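Side-chain contact in 75aa long hypothetical regulatory protein AsnC (Pyrococcus horikoshii, PDB 2CVI), which is of unknown function but, as a stand-alone Lrp/AsnC ligand-binding domain that associates with itself, may sense small effector molecules: residues K29-V34 / L40-E45. Residues are numbered along the deposited sequence; the frame is centred on the assembly and turned at random.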
ATOM      1  N   LYS A  29       7.420   3.737   9.084  1.00 14.95           N
ATOM      2  CA  LYS A  29       6.294   4.143   9.909  1.00 16.02           C
ATOM      3  C   LYS A  29       5.216   3.111  10.076  1.00 17.12           C
ATOM      4  O   LYS A  29       4.536   3.080  11.117  1.00 18.61           O
ATOM      5  CB  LYS A  29       5.678   5.433   9.369  1.00 17.77           C
ATOM      6  CG  LYS A  29       6.702   6.566   9.185  1.00 18.95           C
ATOM      7  CD  LYS A  29       7.583   6.788  10.438  1.00 19.38           C
ATOM      8  CE  LYS A  29       8.734   7.828  10.257  1.00 22.98           C
ATOM      9  NZ  LYS A  29       8.285   9.218  10.214  1.00 24.65           N
ATOM     10  N   GLU A  30       5.039   2.264   9.063  1.00 16.23           N
ATOM     11  CA  GLU A  30       4.029   1.212   9.104  1.00 16.25           C
ATOM     12  C   GLU A  30       4.545   0.090   8.229  1.00 16.31           C
ATOM     13  O   GLU A  30       5.279   0.338   7.277  1.00 16.45           O
ATOM     14  CB  GLU A  30       2.700   1.652   8.467  1.00 18.01           C
ATOM     15  CG  GLU A  30       2.126   2.897   9.055  1.00 19.68           C
ATOM     16  CD  GLU A  30       0.934   3.400   8.280  1.00 22.57           C
ATOM     17  OE1 GLU A  30       0.369   2.644   7.460  1.00 24.94           O
ATOM     18  OE2 GLU A  30       0.553   4.565   8.509  1.00 24.75           O
ATOM     19  N   ALA A  31       4.159  -1.136   8.559  1.00 16.46           N
ATOM     20  CA  ALA A  31       4.545  -2.306   7.780  1.00 17.12           C
ATOM     21  C   ALA A  31       3.401  -3.324   7.858  1.00 16.60           C
ATOM     22  O   ALA A  31       2.717  -3.479   8.899  1.00 18.11           O
ATOM     23  CB  ALA A  31       5.820  -2.941   8.320  1.00 17.42           C
ATOM     24  N   TYR A  32       3.165  -4.003   6.733  1.00 16.00           N
ATOM     25  CA  TYR A  32       2.121  -5.007   6.659  1.00 15.76           C
ATOM     26  C   TYR A  32       2.567  -6.207   5.874  1.00 15.62           C
ATOM     27  O   TYR A  32       3.085  -6.074   4.768  1.00 16.10           O
ATOM     28  CB  TYR A  32       0.904  -4.471   5.924  1.00 17.05           C
ATOM     29  CG  TYR A  32       0.353  -3.198   6.485  1.00 17.69           C
ATOM     30  CD1 TYR A  32      -0.767  -3.206   7.304  1.00 22.69           C
ATOM     31  CD2 TYR A  32       0.932  -1.980   6.151  1.00 17.87           C
ATOM     32  CE1 TYR A  32      -1.306  -1.977   7.779  1.00 22.34           C
ATOM     33  CE2 TYR A  32       0.414  -0.777   6.609  1.00 21.02           C
ATOM     34  CZ  TYR A  32      -0.696  -0.789   7.418  1.00 21.56           C
ATOM     35  OH  TYR A  32      -1.146   0.443   7.854  1.00 23.92           O
ATOM     36  N   VAL A  33       2.373  -7.373   6.461  1.00 15.17           N
ATOM     37  CA  VAL A  33       2.568  -8.638   5.725  1.00 14.97           C
ATOM     38  C   VAL A  33       1.281  -8.748   4.905  1.00 15.80           C
ATOM     39  O   VAL A  33       0.159  -8.582   5.415  1.00 15.74           O
ATOM     40  CB  VAL A  33       2.666  -9.827   6.680  1.00 15.95           C
ATOM     41  CG1 VAL A  33       2.719 -11.128   5.885  1.00 18.48           C
ATOM     42  CG2 VAL A  33       3.906  -9.669   7.536  1.00 16.95           C
ATOM     43  N   VAL A  34       1.425  -9.054   3.618  1.00 13.69           N
ATOM     44  CA  VAL A  34       0.270  -9.134   2.733  1.00 13.32           C
ATOM     45  C   VAL A  34       0.376 -10.294   1.764  1.00 12.94           C
ATOM     46  O   VAL A  34       1.473 -10.884   1.539  1.00 14.25           O
ATOM     47  CB  VAL A  34       0.097  -7.857   1.823  1.00 13.12           C
ATOM     48  CG1 VAL A  34      -0.332  -6.649   2.684  1.00 15.86           C
ATOM     49  CG2 VAL A  34       1.432  -7.527   1.105  1.00 14.97           C
ATOM     50  N   LEU A  40       5.218  -7.873   1.319  1.00 14.26           N
ATOM     51  CA  LEU A  40       5.270  -6.902   2.400  1.00 16.29           C
ATOM     52  C   LEU A  40       5.103  -5.510   1.835  1.00 16.29           C
ATOM     53  O   LEU A  40       5.581  -5.220   0.748  1.00 17.39           O
ATOM     54  CB  LEU A  40       6.637  -7.003   3.134  1.00 20.22           C
ATOM     55  CG  LEU A  40       6.971  -6.223   4.416  1.00 23.58           C
ATOM     56  CD1 LEU A  40       5.932  -6.518   5.496  1.00 24.95           C
ATOM     57  CD2 LEU A  40       8.379  -6.617   4.897  1.00 24.88           C
ATOM     58  N   ILE A  41       4.378  -4.657   2.557  1.00 14.89           N
ATOM     59  CA  ILE A  41       4.215  -3.261   2.151  1.00 15.34           C
ATOM     60  C   ILE A  41       4.660  -2.419   3.339  1.00 15.86           C
ATOM     61  O   ILE A  41       4.217  -2.625   4.461  1.00 15.15           O
ATOM     62  CB  ILE A  41       2.786  -2.885   1.860  1.00 17.22           C
ATOM     63  CG1 ILE A  41       2.293  -3.632   0.644  1.00 20.71           C
ATOM     64  CG2 ILE A  41       2.712  -1.324   1.582  1.00 18.49           C
ATOM     65  CD1 ILE A  41       0.877  -3.291   0.297  1.00 21.99           C
ATOM     66  N   VAL A  42       5.529  -1.456   3.079  1.00 14.09           N
ATOM     67  CA  VAL A  42       6.043  -0.612   4.143  1.00 15.68           C
ATOM     68  C   VAL A  42       5.861   0.858   3.771  1.00 14.95           C
ATOM     69  O   VAL A  42       6.046   1.247   2.608  1.00 15.68           O
ATOM     70  CB  VAL A  42       7.530  -0.941   4.390  1.00 19.30           C
ATOM     71  CG1 VAL A  42       7.696  -2.484   4.438  1.00 21.34           C
ATOM     72  CG2 VAL A  42       8.420  -0.332   3.334  1.00 24.43           C
ATOM     73  N   LYS A  43       5.416   1.668   4.729  1.00 12.86           N
ATOM     74  CA  LYS A  43       5.236   3.105   4.498  1.00 14.24           C
ATOM     75  C   LYS A  43       6.442   3.753   5.157  1.00 15.53           C
ATOM     76  O   LYS A  43       6.710   3.537   6.340  1.00 15.66           O
ATOM     77  CB  LYS A  43       3.940   3.687   5.140  1.00 14.67           C
ATOM     78  CG  LYS A  43       3.659   5.153   4.696  1.00 17.60           C
ATOM     79  CD  LYS A  43       2.428   5.792   5.394  1.00 17.02           C
ATOM     80  CE  LYS A  43       2.087   7.150   4.793  1.00 19.07           C
ATOM     81  NZ  LYS A  43       1.126   7.859   5.704  1.00 21.00           N
ATOM     82  N   VAL A  44       7.177   4.544   4.380  1.00 14.58           N
ATOM     83  CA  VAL A  44       8.338   5.262   4.902  1.00 15.34           C
ATOM     84  C   VAL A  44       8.204   6.763   4.678  1.00 16.70           C
ATOM     85  O   VAL A  44       7.495   7.235   3.784  1.00 15.92           O
ATOM     86  CB  VAL A  44       9.642   4.835   4.208  1.00 16.31           C
ATOM     87  CG1 VAL A  44       9.945   3.391   4.484  1.00 17.52           C
ATOM     88  CG2 VAL A  44       9.535   5.060   2.729  1.00 16.55           C
ATOM     89  N   GLU A  45       8.844   7.508   5.575  1.00 16.03           N
ATOM     90  CA  GLU A  45       8.939   8.964   5.472  1.00 16.69           C
ATOM     91  C   GLU A  45      10.432   9.302   5.650  1.00 17.35           C
ATOM     92  O   GLU A  45      11.097   8.813   6.573  1.00 18.62           O
ATOM     93  CB  GLU A  45       8.068   9.663   6.552  1.00 18.66           C
ATOM     94  CG  GLU A  45       6.574   9.434   6.352  1.00 19.83           C
ATOM     95  CD  GLU A  45       5.699   9.974   7.491  1.00 24.41           C
ATOM     96  OE1 GLU A  45       6.226  10.187   8.599  1.00 25.27           O
ATOM     97  OE2 GLU A  45       4.492  10.165   7.264  1.00 25.80           O
TER
HETATM   98  O   HOH W   1      -0.758   6.200   7.037  1.00 22.80           O
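Glu30 and Lys43 run side by side and point the same way, a pairing that suits two long chains of opposite charge on neighbouring strands. The lysine is stretched out, CG anti to its backbone N (chi1 -171°), which lays its CD 3.8 Å from Glu30 OE2. The charged ends stop short of a direct bond, and a water spans them, within hydrogen-bonding distance of Glu30 OE2 and accepting a bond from Lys43 NZ. Glu30's other oxygen, OE1, accepts the Tyr32 hydroxyl OH (2.7 Å) from above its carboxylate plane, while itself lying in the plane of the ring. Tyr32 OH is also bonded to Lys43 NZ of the second subunit, and the reverse bond is made as well, so this polar row belongs to the dimer interface. The subunit has the ferredoxin-like fold of the dimeric alpha/beta-barrel clan, in which strands 28-33 and 40-46 form an antiparallel hairpin. Lys29 and Glu30 both face Lys43 in a classic beta bulge: Lys43 O receives Lys29 N at 2.8 Å and, weakly, Glu30 N. From the bulge, the Lys29 side chain crosses that of Glu45 at about a right angle; bends at chi2 and chi4 carry its NZ to Glu45 OE1 (2.8 Å), a salt bridge made on the anti side of the carboxylate. The face carrying Ala31, Leu40 and Val42 is apolar here. Ala31 CB lies 4.3 Å from Val42 CG1, and small Ala31 and branched Leu40 fit beneath helix 15-23, both touching Met19. Near the turn, back on the face of Tyr32 and Lys43, Ile41 CG1 meets Val34 CG2 crosswise at 4.0 Å, and both side chains also pack on the second subunit.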